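Local coordinates for protein peroxidase (Cellulomonas bogoriensis 69B4 = DSM 16987, PDB 6QZO) that binds heme b and, as a member of the DyP-type peroxidase family, probably uses hydrogen peroxide to oxidise its substrates, at residues 26-31 against 96-101; 45-50 against 180-185; 136-141 against 172-177. All coordinates share one frame; numbering follows the deposited sequence.

Contact 1: 26-31 against 96-101; sequences GDVVVP and PAALTV
Gly26 and Val28 each turn a carbonyl toward the bend at Pro96-Leu99, and the two backbone bonds that result fix the N-terminal arm to it. Ala97 N donates to Gly26 O at 3.0 Å, and Ala98 N donates to Val28 O at 2.8 Å. The ring of Pro96 wedges in beside these acceptors, its CD 3.2 Å from Gly26 O and its CG close to Val28 O, so the buried end of the contact is compact and largely made of main chain meeting a rigid ring. The bend is a type I' beta turn, closed by a bond from Leu99 N to Pro96 O, and it leads directly into strand 100-105, an outermost strand of the N-terminal four-stranded antiparallel sheet; Leu99 itself turns its end inward onto helices 61-78 and 152-165. Val30 belongs to the packed part as well: CG2 rests near Ala98 CB, CG1 reaches Thr100 CG2 at 3.8 Å, and Ala38 and Thr42 pack against the same side chain. Past the Ala98-Val28 bond the segments are bridged by a water, which donates to Val30 O, at 2.6 Å, and to Leu99 O. Toward solvent the fit is looser. With CG1 anti to the backbone N (chi1 171°), Val28 lays that methyl 3.9 Å from Ala98 CB, while Val29 meets the proline ring with CG2 alone.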
ATOM      1  N   GLY A  26      13.774   0.878 -11.389  1.00 27.55           N
ATOM      2  CA  GLY A  26      13.297   2.276 -11.405  1.00 26.69           C
ATOM      3  C   GLY A  26      13.423   2.933 -12.776  1.00 26.10           C
ATOM      4  O   GLY A  26      12.628   3.849 -13.068  1.00 26.33           O
ATOM      5  N   ASP A  27      14.377   2.483 -13.595  1.00 25.71           N
ATOM      6  CA  ASP A  27      14.739   3.104 -14.898  1.00 25.49           C
ATOM      7  C   ASP A  27      13.830   2.589 -16.021  1.00 24.92           C
ATOM      8  O   ASP A  27      13.870   3.165 -17.124  1.00 24.98           O
ATOM      9  CB  ASP A  27      16.194   2.802 -15.254  1.00 26.18           C
ATOM     10  CG  ASP A  27      17.177   3.138 -14.138  1.00 26.53           C
ATOM     11  OD1 ASP A  27      17.099   4.259 -13.630  1.00 26.28           O
ATOM     12  OD2 ASP A  27      18.008   2.270 -13.787  1.00 26.95           O
ATOM     13  N   VAL A  28      13.056   1.529 -15.768  1.00 24.02           N
ATOM     14  CA  VAL A  28      12.288   0.840 -16.839  1.00 23.71           C
ATOM     15  C   VAL A  28      11.184   1.789 -17.331  1.00 23.22           C
ATOM     16  O   VAL A  28      10.399   2.268 -16.496  1.00 22.88           O
ATOM     17  CB  VAL A  28      11.737  -0.515 -16.366  1.00 23.42           C
ATOM     18  CG1 VAL A  28      10.771  -1.108 -17.379  1.00 23.50           C
ATOM     19  CG2 VAL A  28      12.851  -1.503 -16.071  1.00 23.91           C
ATOM     20  N   VAL A  29      11.172   2.057 -18.636  1.00 23.25           N
ATOM     21  CA  VAL A  29      10.095   2.772 -19.386  1.00 22.87           C
ATOM     22  C   VAL A  29       9.306   1.737 -20.198  1.00 22.82           C
ATOM     23  O   VAL A  29       9.923   1.046 -21.046  1.00 23.99           O
ATOM     24  CB  VAL A  29      10.705   3.839 -20.318  1.00 23.20           C
ATOM     25  CG1 VAL A  29       9.668   4.462 -21.255  1.00 23.09           C
ATOM     26  CG2 VAL A  29      11.435   4.921 -19.535  1.00 23.07           C
ATOM     27  N   VAL A  30       8.004   1.619 -19.950  1.00 21.87           N
ATOM     28  CA  VAL A  30       7.071   0.831 -20.805  1.00 21.69           C
ATOM     29  C   VAL A  30       6.426   1.795 -21.788  1.00 21.74           C
ATOM     30  O   VAL A  30       5.751   2.728 -21.353  1.00 21.06           O
ATOM     31  CB  VAL A  30       5.998   0.096 -19.991  1.00 21.35           C
ATOM     32  CG1 VAL A  30       4.915  -0.494 -20.900  1.00 21.51           C
ATOM     33  CG2 VAL A  30       6.611  -0.958 -19.068  1.00 21.46           C
ATOM     34  N   PRO A  31       6.584   1.590 -23.125  1.00 22.19           N
ATOM     35  CA  PRO A  31       6.036   2.523 -24.105  1.00 22.65           C
ATOM     36  C   PRO A  31       4.515   2.611 -23.932  1.00 22.69           C
ATOM     37  O   PRO A  31       3.874   1.574 -23.765  1.00 23.32           O
ATOM     38  CB  PRO A  31       6.426   1.937 -25.474  1.00 23.23           C
ATOM     39  CG  PRO A  31       7.620   1.050 -25.144  1.00 23.57           C
ATOM     40  CD  PRO A  31       7.316   0.485 -23.767  1.00 22.72           C
ATOM     41  N   PRO A  96      10.389   6.420 -13.489  1.00 19.40           N
ATOM     42  CA  PRO A  96       9.181   5.892 -14.122  1.00 18.74           C
ATOM     43  C   PRO A  96       8.745   4.532 -13.558  1.00 17.99           C
ATOM     44  O   PRO A  96       7.570   4.311 -13.496  1.00 17.51           O
ATOM     45  CB  PRO A  96       9.551   5.817 -15.612  1.00 19.11           C
ATOM     46  CG  PRO A  96      11.046   5.661 -15.603  1.00 19.99           C
ATOM     47  CD  PRO A  96      11.526   6.485 -14.424  1.00 20.04           C
ATOM     48  N   ALA A  97       9.687   3.653 -13.214  1.00 18.01           N
ATOM     49  CA  ALA A  97       9.408   2.365 -12.535  1.00 17.49           C
ATOM     50  C   ALA A  97       8.311   1.577 -13.283  1.00 17.01           C
ATOM     51  O   ALA A  97       7.364   1.088 -12.622  1.00 16.82           O
ATOM     52  CB  ALA A  97       8.996   2.638 -11.107  1.00 17.20           C
ATOM     53  N   ALA A  98       8.439   1.453 -14.604  1.00 16.96           N
ATOM     54  CA  ALA A  98       7.525   0.691 -15.493  1.00 16.63           C
ATOM     55  C   ALA A  98       6.088   1.234 -15.421  1.00 16.07           C
ATOM     56  O   ALA A  98       5.160   0.459 -15.670  1.00 15.71           O
ATOM     57  CB  ALA A  98       7.587  -0.774 -15.140  1.00 16.58           C
ATOM     58  N   LEU A  99       5.905   2.521 -15.116  1.00 15.93           N
ATOM     59  CA  LEU A  99       4.553   3.128 -14.981  1.00 15.73           C
ATOM     60  C   LEU A  99       3.750   2.851 -16.258  1.00 16.08           C
ATOM     61  O   LEU A  99       4.301   3.094 -17.347  1.00 16.34           O
ATOM     62  CB  LEU A  99       4.659   4.637 -14.759  1.00 15.64           C
ATOM     63  CG  LEU A  99       3.328   5.368 -14.575  1.00 15.11           C
ATOM     64  CD1 LEU A  99       2.574   4.830 -13.373  1.00 14.69           C
ATOM     65  CD2 LEU A  99       3.568   6.870 -14.414  1.00 15.12           C
ATOM     66  N   THR A 100       2.508   2.373 -16.098  1.00 16.19           N
ATOM     67  CA  THR A 100       1.448   2.360 -17.137  1.00 16.42           C
ATOM     68  C   THR A 100       0.186   3.018 -16.576  1.00 16.22           C
ATOM     69  O   THR A 100      -0.035   2.936 -15.348  1.00 16.35           O
ATOM     70  CB  THR A 100       1.102   0.939 -17.610  1.00 16.55           C
ATOM     71  OG1 THR A 100       0.604   0.163 -16.516  1.00 16.19           O
ATOM     72  CG2 THR A 100       2.276   0.228 -18.241  1.00 16.96           C
ATOM     73  N   VAL A 101      -0.574   3.674 -17.451  1.00 16.27           N
ATOM     74  CA  VAL A 101      -1.951   4.173 -17.191  1.00 16.02           C
ATOM     75  C   VAL A 101      -2.814   3.577 -18.286  1.00 16.35           C
ATOM     76  O   VAL A 101      -2.433   3.750 -19.467  1.00 17.83           O
ATOM     77  CB  VAL A 101      -2.025   5.711 -17.199  1.00 16.02           C
ATOM     78  CG1 VAL A 101      -3.430   6.224 -16.883  1.00 15.84           C
ATOM     79  CG2 VAL A 101      -1.016   6.307 -16.232  1.00 15.86           C
TER
HETATM   80  O   HOH W   1       3.557   3.141 -20.099  1.00  2.92           O

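Contact 2: 45-50 against 180-185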
ATOM      1  N   PRO A  45       3.365  -5.313 -13.047  1.00 19.48           N
ATOM      2  CA  PRO A  45       4.334  -4.860 -12.053  1.00 19.18           C
ATOM      3  C   PRO A  45       3.735  -4.941 -10.640  1.00 18.67           C
ATOM      4  O   PRO A  45       2.596  -5.335 -10.504  1.00 18.16           O
ATOM      5  CB  PRO A  45       4.556  -3.411 -12.500  1.00 18.96           C
ATOM      6  CG  PRO A  45       3.180  -2.981 -12.938  1.00 18.47           C
ATOM      7  CD  PRO A  45       2.618  -4.184 -13.646  1.00 18.91           C
ATOM      8  N   SER A  46       4.495  -4.515  -9.634  1.00 18.78           N
ATOM      9  CA  SER A  46       4.221  -4.785  -8.200  1.00 18.51           C
ATOM     10  C   SER A  46       2.926  -4.115  -7.724  1.00 17.96           C
ATOM     11  O   SER A  46       2.234  -4.733  -6.880  1.00 17.73           O
ATOM     12  CB  SER A  46       5.395  -4.383  -7.361  1.00 18.74           C
ATOM     13  OG  SER A  46       6.524  -5.185  -7.659  1.00 19.46           O
ATOM     14  N   PHE A  47       2.594  -2.907  -8.195  1.00 18.07           N
ATOM     15  CA  PHE A  47       1.495  -2.109  -7.585  1.00 17.95           C
ATOM     16  C   PHE A  47       0.481  -1.630  -8.624  1.00 17.68           C
ATOM     17  O   PHE A  47       0.844  -1.458  -9.812  1.00 18.23           O
ATOM     18  CB  PHE A  47       2.075  -0.945  -6.786  1.00 18.52           C
ATOM     19  CG  PHE A  47       3.155  -1.404  -5.845  1.00 19.23           C
ATOM     20  CD1 PHE A  47       2.854  -2.287  -4.817  1.00 19.79           C
ATOM     21  CD2 PHE A  47       4.472  -1.037  -6.041  1.00 19.76           C
ATOM     22  CE1 PHE A  47       3.850  -2.759  -3.974  1.00 20.13           C
ATOM     23  CE2 PHE A  47       5.464  -1.500  -5.186  1.00 20.60           C
ATOM     24  CZ  PHE A  47       5.154  -2.367  -4.159  1.00 20.18           C
ATOM     25  N   ILE A  48      -0.748  -1.416  -8.139  1.00 16.89           N
ATOM     26  CA  ILE A  48      -1.930  -0.941  -8.911  1.00 16.74           C
ATOM     27  C   ILE A  48      -2.764   0.018  -8.059  1.00 16.77           C
ATOM     28  O   ILE A  48      -2.951  -0.242  -6.858  1.00 16.62           O
ATOM     29  CB  ILE A  48      -2.815  -2.112  -9.378  1.00 16.62           C
ATOM     30  CG1 ILE A  48      -3.856  -1.640 -10.382  1.00 16.68           C
ATOM     31  CG2 ILE A  48      -3.458  -2.842  -8.199  1.00 16.48           C
ATOM     32  CD1 ILE A  48      -4.425  -2.768 -11.219  1.00 16.81           C
ATOM     33  N   ALA A  49      -3.270   1.069  -8.696  1.00 16.98           N
ATOM     34  CA  ALA A  49      -4.379   1.898  -8.180  1.00 17.05           C
ATOM     35  C   ALA A  49      -5.378   2.030  -9.321  1.00 17.03           C
ATOM     36  O   ALA A  49      -4.979   2.538 -10.368  1.00 16.45           O
ATOM     37  CB  ALA A  49      -3.876   3.237  -7.708  1.00 17.37           C
ATOM     38  N   LEU A  50      -6.583   1.485  -9.162  1.00 17.43           N
ATOM     39  CA  LEU A  50      -7.700   1.770 -10.082  1.00 17.61           C
ATOM     40  C   LEU A  50      -8.437   2.987  -9.530  1.00 17.50           C
ATOM     41  O   LEU A  50      -8.994   2.879  -8.410  1.00 17.62           O
ATOM     42  CB  LEU A  50      -8.638   0.569 -10.119  1.00 17.93           C
ATOM     43  CG  LEU A  50      -8.226  -0.708 -10.826  1.00 18.38           C
ATOM     44  CD1 LEU A  50      -8.051  -0.502 -12.298  1.00 18.57           C
ATOM     45  CD2 LEU A  50      -7.014  -1.387 -10.231  1.00 19.13           C
ATOM     46  N   ARG A 180       1.386  -7.072  -5.579  1.00 19.53           N
ATOM     47  CA  ARG A 180       2.038  -8.398  -5.665  1.00 20.38           C
ATOM     48  C   ARG A 180       3.378  -8.245  -4.949  1.00 20.82           C
ATOM     49  O   ARG A 180       3.558  -7.230  -4.246  1.00 21.08           O
ATOM     50  CB  ARG A 180       2.242  -8.810  -7.126  1.00 20.94           C
ATOM     51  CG  ARG A 180       0.978  -8.743  -7.977  1.00 21.16           C
ATOM     52  CD  ARG A 180       1.284  -9.065  -9.434  1.00 21.99           C
ATOM     53  NE  ARG A 180       0.044  -9.229 -10.181  1.00 22.02           N
ATOM     54  CZ  ARG A 180      -0.170 -10.113 -11.151  1.00 22.87           C
ATOM     55  NH1 ARG A 180       0.767 -10.978 -11.523  1.00 23.67           N
ATOM     56  NH2 ARG A 180      -1.354 -10.150 -11.737  1.00 22.77           N
ATOM     57  N   ARG A 181       4.313  -9.154  -5.183  1.00 21.38           N
ATOM     58  CA  ARG A 181       5.671  -9.052  -4.595  1.00 22.03           C
ATOM     59  C   ARG A 181       6.397  -7.862  -5.242  1.00 21.66           C
ATOM     60  O   ARG A 181       5.934  -7.355  -6.277  1.00 21.82           O
ATOM     61  CB  ARG A 181       6.357 -10.418  -4.687  1.00 22.64           C
ATOM     62  CG  ARG A 181       5.684 -11.454  -3.804  1.00 22.81           C
ATOM     63  CD  ARG A 181       6.668 -12.345  -3.095  1.00 23.79           C
ATOM     64  NE  ARG A 181       6.022 -13.284  -2.167  1.00 23.83           N
ATOM     65  CZ  ARG A 181       6.075 -13.239  -0.837  1.00 24.04           C
ATOM     66  NH1 ARG A 181       6.736 -12.279  -0.200  1.00 24.61           N
ATOM     67  NH2 ARG A 181       5.440 -14.161  -0.137  1.00 24.24           N
ATOM     68  N   SER A 182       7.419  -7.354  -4.557  1.00 21.60           N
ATOM     69  CA  SER A 182       8.212  -6.177  -4.973  1.00 21.83           C
ATOM     70  C   SER A 182       9.103  -6.543  -6.155  1.00 22.82           C
ATOM     71  O   SER A 182       9.350  -7.716  -6.424  1.00 23.43           O
ATOM     72  CB  SER A 182       8.986  -5.657  -3.799  1.00 21.90           C
ATOM     73  OG  SER A 182       8.081  -5.096  -2.843  1.00 20.87           O
ATOM     74  N   PRO A 183       9.600  -5.557  -6.929  1.00 23.78           N
ATOM     75  CA  PRO A 183      10.542  -5.859  -8.013  1.00 24.51           C
ATOM     76  C   PRO A 183      11.777  -6.593  -7.487  1.00 25.56           C
ATOM     77  O   PRO A 183      12.272  -6.217  -6.443  1.00 26.74           O
ATOM     78  CB  PRO A 183      10.904  -4.479  -8.578  1.00 24.41           C
ATOM     79  CG  PRO A 183      10.566  -3.540  -7.452  1.00 23.88           C
ATOM     80  CD  PRO A 183       9.315  -4.121  -6.821  1.00 23.03           C
ATOM     81  N   GLY A 184      12.242  -7.588  -8.240  1.00 26.43           N
ATOM     82  CA  GLY A 184      13.408  -8.426  -7.912  1.00 27.82           C
ATOM     83  C   GLY A 184      13.043  -9.513  -6.920  1.00 28.58           C
ATOM     84  O   GLY A 184      13.944 -10.250  -6.501  1.00 29.20           O
ATOM     85  N   ILE A 185      11.769  -9.604  -6.543  1.00 29.60           N
ATOM     86  CA  ILE A 185      11.255 -10.626  -5.585  1.00 30.93           C
ATOM     87  C   ILE A 185      10.227 -11.501  -6.304  1.00 32.43           C
ATOM     88  O   ILE A 185       9.158 -11.006  -6.661  1.00 31.86           O
ATOM     89  CB  ILE A 185      10.681  -9.987  -4.307  1.00 29.97           C
ATOM     90  CG1 ILE A 185      11.725  -9.124  -3.597  1.00 29.78           C
ATOM     91  CG2 ILE A 185      10.118 -11.059  -3.383  1.00 30.58           C
ATOM     92  CD1 ILE A 185      11.216  -8.479  -2.325  1.00 29.64           C
TER
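The backbones of Ser46 and Arg180 come within 4.9 Å at their CA atoms and are joined by a bond from Arg180 N to Ser46 O, 2.8 Å long, with an N-H...O angle of 161°. The Ser46 side chain adds a second link: with OG anti to its own carbonyl carbon (chi1 -65°), the hydroxyl donates along a lone pair of Arg181 O at 2.6 Å. Pro183 presses its ring against the same hydroxyl, CD lying 3.1 Å from Ser46 OG, while Ser46 CB sits over the centre of the Phe47 ring. Without the hydroxyl, as with an alanine here, Arg181 O would probably lose this donor and a small gap would open beside the Pro183 ring. Arg180 runs extended past Pro45, bringing CD to 4.1 Å from Pro45 O, and its guanidinium goes on to bond Ala309 O and to make a cation-pi contact with Tyr310. Arg181 and Ser182 instead reach Asp150, Asp151 and Thr154 of the second subunit. The contact thus extends the antiparallel pairing of strands 47-55 and 170-179 into the loop that follows, at the subunit interface of the DyP-type peroxidase fold, with the Arg180 side chain about 10 Å from the heme.

Contact 3: 136-141 against 172-177; sequences PAWCDG and VRWVQR
Arg173 leaves the strand with CG anti to its backbone N (chi1 180°) and stays extended to NE, whereas Trp174 tucks CG between its backbone N and carbonyl carbon (chi1 49°); both thereby converge on Cys139 O. Arg173 NE donates to that oxygen at 2.7 Å, its N-H approaching almost in line with the carbonyl bond, and NH2 adds weak bonds to it and to Pro136 O. Trp174 NE1 approaches the same carbonyl through a weak bond of 3.2 Å, with the oxygen at the edge of the indole, and makes another weak one to Asp140 O. These strand neighbours can point to one side because they form a classic beta bulge opposite Ala52 of strand 47-55, at the margin of the N-terminal sheet. Next to them, Trp138 CA lies over the face of the Trp174 five-membered ring, a CH-pi contact of 4.2 Å to the centroid, and the Trp138 indole edge meets Val175 O, which lies 3.4 Å from CZ3. Gln176 CG touches Trp138 CE3 at 3.6 Å, the amide turned 55° from the indole plane. A water bridges Gln176 NE2 to Trp138 O, and Arg235 bonds Gln176 OE1 and makes a cation-pi contact with Trp138. Asp140 OD2 lies 4.3 Å from Arg173 NH2, out of the guanidinium plane, where it may add some attraction; the salt bridge of Arg173 is made by NH1 to Asp54.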
ATOM      1  N   PRO A 136     -22.339  -0.115  -3.433  1.00 18.79           N
ATOM      2  CA  PRO A 136     -22.323   0.908  -4.481  1.00 18.85           C
ATOM      3  C   PRO A 136     -21.054   1.777  -4.546  1.00 18.80           C
ATOM      4  O   PRO A 136     -20.711   2.181  -5.625  1.00 19.43           O
ATOM      5  CB  PRO A 136     -23.539   1.802  -4.158  1.00 19.47           C
ATOM      6  CG  PRO A 136     -24.375   1.102  -3.069  1.00 19.88           C
ATOM      7  CD  PRO A 136     -23.627  -0.163  -2.720  1.00 19.69           C
ATOM      8  N   ALA A 137     -20.395   2.017  -3.404  1.00 18.98           N
ATOM      9  CA  ALA A 137     -19.160   2.837  -3.288  1.00 18.71           C
ATOM     10  C   ALA A 137     -17.972   2.143  -3.970  1.00 18.22           C
ATOM     11  O   ALA A 137     -16.936   2.811  -4.140  1.00 18.66           O
ATOM     12  CB  ALA A 137     -18.848   3.123  -1.832  1.00 18.83           C
ATOM     13  N   TRP A 138     -18.076   0.849  -4.277  1.00 17.68           N
ATOM     14  CA  TRP A 138     -17.011   0.102  -5.010  1.00 17.16           C
ATOM     15  C   TRP A 138     -17.513  -0.291  -6.411  1.00 16.59           C
ATOM     16  O   TRP A 138     -16.867  -1.131  -7.053  1.00 16.23           O
ATOM     17  CB  TRP A 138     -16.561  -1.134  -4.219  1.00 17.15           C
ATOM     18  CG  TRP A 138     -15.905  -0.849  -2.906  1.00 17.06           C
ATOM     19  CD1 TRP A 138     -16.304  -1.322  -1.691  1.00 17.28           C
ATOM     20  CD2 TRP A 138     -14.704  -0.093  -2.668  1.00 16.93           C
ATOM     21  NE1 TRP A 138     -15.462  -0.879  -0.709  1.00 17.28           N
ATOM     22  CE2 TRP A 138     -14.471  -0.122  -1.274  1.00 17.16           C
ATOM     23  CE3 TRP A 138     -13.813   0.612  -3.481  1.00 16.90           C
ATOM     24  CZ2 TRP A 138     -13.394   0.535  -0.682  1.00 17.26           C
ATOM     25  CZ3 TRP A 138     -12.740   1.252  -2.902  1.00 16.89           C
ATOM     26  CH2 TRP A 138     -12.545   1.232  -1.521  1.00 17.07           C
ATOM     27  N   CYS A 139     -18.624   0.298  -6.861  1.00 16.39           N
ATOM     28  CA  CYS A 139     -19.306  -0.071  -8.125  1.00 16.24           C
ATOM     29  C   CYS A 139     -19.245   1.078  -9.134  1.00 16.58           C
ATOM     30  O   CYS A 139     -19.187   2.251  -8.706  1.00 16.31           O
ATOM     31  CB  CYS A 139     -20.752  -0.463  -7.877  1.00 16.20           C
ATOM     32  SG  CYS A 139     -20.901  -2.026  -6.990  1.00 15.69           S
ATOM     33  N   ASP A 140     -19.285   0.717 -10.425  1.00 16.87           N
ATOM     34  CA  ASP A 140     -19.503   1.621 -11.583  1.00 17.08           C
ATOM     35  C   ASP A 140     -18.383   2.681 -11.623  1.00 16.54           C
ATOM     36  O   ASP A 140     -17.275   2.394 -11.150  1.00 16.49           O
ATOM     37  CB  ASP A 140     -20.897   2.251 -11.527  1.00 17.91           C
ATOM     38  CG  ASP A 140     -22.029   1.267 -11.321  1.00 18.65           C
ATOM     39  OD1 ASP A 140     -21.923   0.113 -11.788  1.00 19.07           O
ATOM     40  OD2 ASP A 140     -22.986   1.662 -10.635  1.00 19.56           O
ATOM     41  N   GLY A 141     -18.668   3.845 -12.196  1.00 16.26           N
ATOM     42  CA  GLY A 141     -17.701   4.878 -12.596  1.00 15.87           C
ATOM     43  C   GLY A 141     -17.859   5.221 -14.076  1.00 15.79           C
ATOM     44  O   GLY A 141     -17.927   4.307 -14.869  1.00 15.85           O
ATOM     45  N   VAL A 172     -13.231  12.043  -8.132  1.00 22.17           N
ATOM     46  CA  VAL A 172     -12.926  10.648  -7.707  1.00 21.26           C
ATOM     47  C   VAL A 172     -14.211  10.029  -7.149  1.00 20.98           C
ATOM     48  O   VAL A 172     -14.889  10.685  -6.348  1.00 20.37           O
ATOM     49  CB  VAL A 172     -11.801  10.597  -6.662  1.00 20.91           C
ATOM     50  CG1 VAL A 172     -11.595   9.181  -6.142  1.00 20.65           C
ATOM     51  CG2 VAL A 172     -10.507  11.160  -7.216  1.00 21.03           C
ATOM     52  N   ARG A 173     -14.525   8.809  -7.586  1.00 20.68           N
ATOM     53  CA  ARG A 173     -15.671   8.023  -7.074  1.00 20.85           C
ATOM     54  C   ARG A 173     -15.129   6.988  -6.083  1.00 19.70           C
ATOM     55  O   ARG A 173     -15.650   6.896  -4.952  1.00 19.45           O
ATOM     56  CB  ARG A 173     -16.392   7.375  -8.257  1.00 21.55           C
ATOM     57  CG  ARG A 173     -17.594   6.536  -7.850  1.00 22.40           C
ATOM     58  CD  ARG A 173     -18.165   5.782  -9.032  1.00 22.78           C
ATOM     59  NE  ARG A 173     -19.264   4.969  -8.544  1.00 23.44           N
ATOM     60  CZ  ARG A 173     -20.491   5.415  -8.296  1.00 24.19           C
ATOM     61  NH1 ARG A 173     -20.810   6.680  -8.509  1.00 24.58           N
ATOM     62  NH2 ARG A 173     -21.409   4.585  -7.837  1.00 24.98           N
ATOM     63  N   TRP A 174     -14.113   6.240  -6.518  1.00 18.37           N
ATOM     64  CA  TRP A 174     -13.370   5.289  -5.655  1.00 17.48           C
ATOM     65  C   TRP A 174     -11.951   5.106  -6.178  1.00 17.08           C
ATOM     66  O   TRP A 174     -11.669   5.456  -7.351  1.00 17.16           O
ATOM     67  CB  TRP A 174     -14.096   3.947  -5.514  1.00 17.13           C
ATOM     68  CG  TRP A 174     -14.584   3.269  -6.767  1.00 16.77           C
ATOM     69  CD1 TRP A 174     -15.893   3.137  -7.139  1.00 16.46           C
ATOM     70  CD2 TRP A 174     -13.823   2.525  -7.742  1.00 16.10           C
ATOM     71  NE1 TRP A 174     -15.996   2.403  -8.282  1.00 16.41           N
ATOM     72  CE2 TRP A 174     -14.748   2.011  -8.681  1.00 16.17           C
ATOM     73  CE3 TRP A 174     -12.465   2.268  -7.948  1.00 15.97           C
ATOM     74  CZ2 TRP A 174     -14.354   1.265  -9.797  1.00 15.82           C
ATOM     75  CZ3 TRP A 174     -12.077   1.518  -9.044  1.00 15.84           C
ATOM     76  CH2 TRP A 174     -13.009   1.023  -9.957  1.00 15.60           C
ATOM     77  N   VAL A 175     -11.097   4.600  -5.296  1.00 16.72           N
ATOM     78  CA  VAL A 175      -9.696   4.166  -5.570  1.00 16.68           C
ATOM     79  C   VAL A 175      -9.509   2.819  -4.887  1.00 17.20           C
ATOM     80  O   VAL A 175      -9.735   2.739  -3.669  1.00 17.77           O
ATOM     81  CB  VAL A 175      -8.668   5.176  -5.044  1.00 16.40           C
ATOM     82  CG1 VAL A 175      -7.256   4.782  -5.424  1.00 16.25           C
ATOM     83  CG2 VAL A 175      -8.973   6.594  -5.492  1.00 16.52           C
ATOM     84  N   GLN A 176      -9.138   1.806  -5.667  1.00 17.85           N
ATOM     85  CA  GLN A 176      -8.812   0.450  -5.179  1.00 18.07           C
ATOM     86  C   GLN A 176      -7.316   0.254  -5.400  1.00 18.88           C
ATOM     87  O   GLN A 176      -6.862   0.419  -6.532  1.00 19.37           O
ATOM     88  CB  GLN A 176      -9.665  -0.583  -5.913  1.00 18.29           C
ATOM     89  CG  GLN A 176     -11.158  -0.385  -5.663  1.00 18.59           C
ATOM     90  CD  GLN A 176     -11.972  -1.536  -6.207  1.00 18.83           C
ATOM     91  OE1 GLN A 176     -11.798  -2.689  -5.815  1.00 18.78           O
ATOM     92  NE2 GLN A 176     -12.868  -1.228  -7.133  1.00 18.94           N
ATOM     93  N   ARG A 177      -6.584  -0.048  -4.327  1.00 19.86           N
ATOM     94  CA  ARG A 177      -5.114  -0.197  -4.313  1.00 20.30           C
ATOM     95  C   ARG A 177      -4.819  -1.678  -4.114  1.00 19.73           C
ATOM     96  O   ARG A 177      -5.535  -2.334  -3.336  1.00 19.81           O
ATOM     97  CB  ARG A 177      -4.513   0.667  -3.196  1.00 21.45           C
ATOM     98  CG  ARG A 177      -5.126   2.060  -3.122  1.00 22.79           C
ATOM     99  CD  ARG A 177      -4.516   2.901  -2.003  1.00 23.78           C
ATOM    100  NE  ARG A 177      -4.848   4.296  -2.130  1.00 24.31           N
ATOM    101  CZ  ARG A 177      -4.321   5.134  -3.013  1.00 24.54           C
ATOM    102  NH1 ARG A 177      -3.465   4.708  -3.937  1.00 24.75           N
ATOM    103  NH2 ARG A 177      -4.721   6.398  -2.994  1.00 24.06           N
TER
HETATM  104  O   HOH W   2     -15.226  -3.172  -7.976  1.00  6.80           O

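How the contacts relate
From the N terminus, residues 26-31 come first and are met again at 96-101, so contact 1 closes a loop that contains strand 47-55 and helix 61-78. Contact 2 begins within that loop, at 45-50, and ends beyond it at 180-185; contacts 1 and 2 therefore cross along the chain. Contact 3 follows contact 1 in series, and both its segments fall inside the larger span bounded by contact 2. All three reach the same antiparallel sheet: contact 1 at outer strand 100-105, contact 2 at strand 47-55 and contact 3 at its neighbour 170-179, where Leu50 N probably bonds Gln176 O. Contacts 2 and 3 also touch the second subunit.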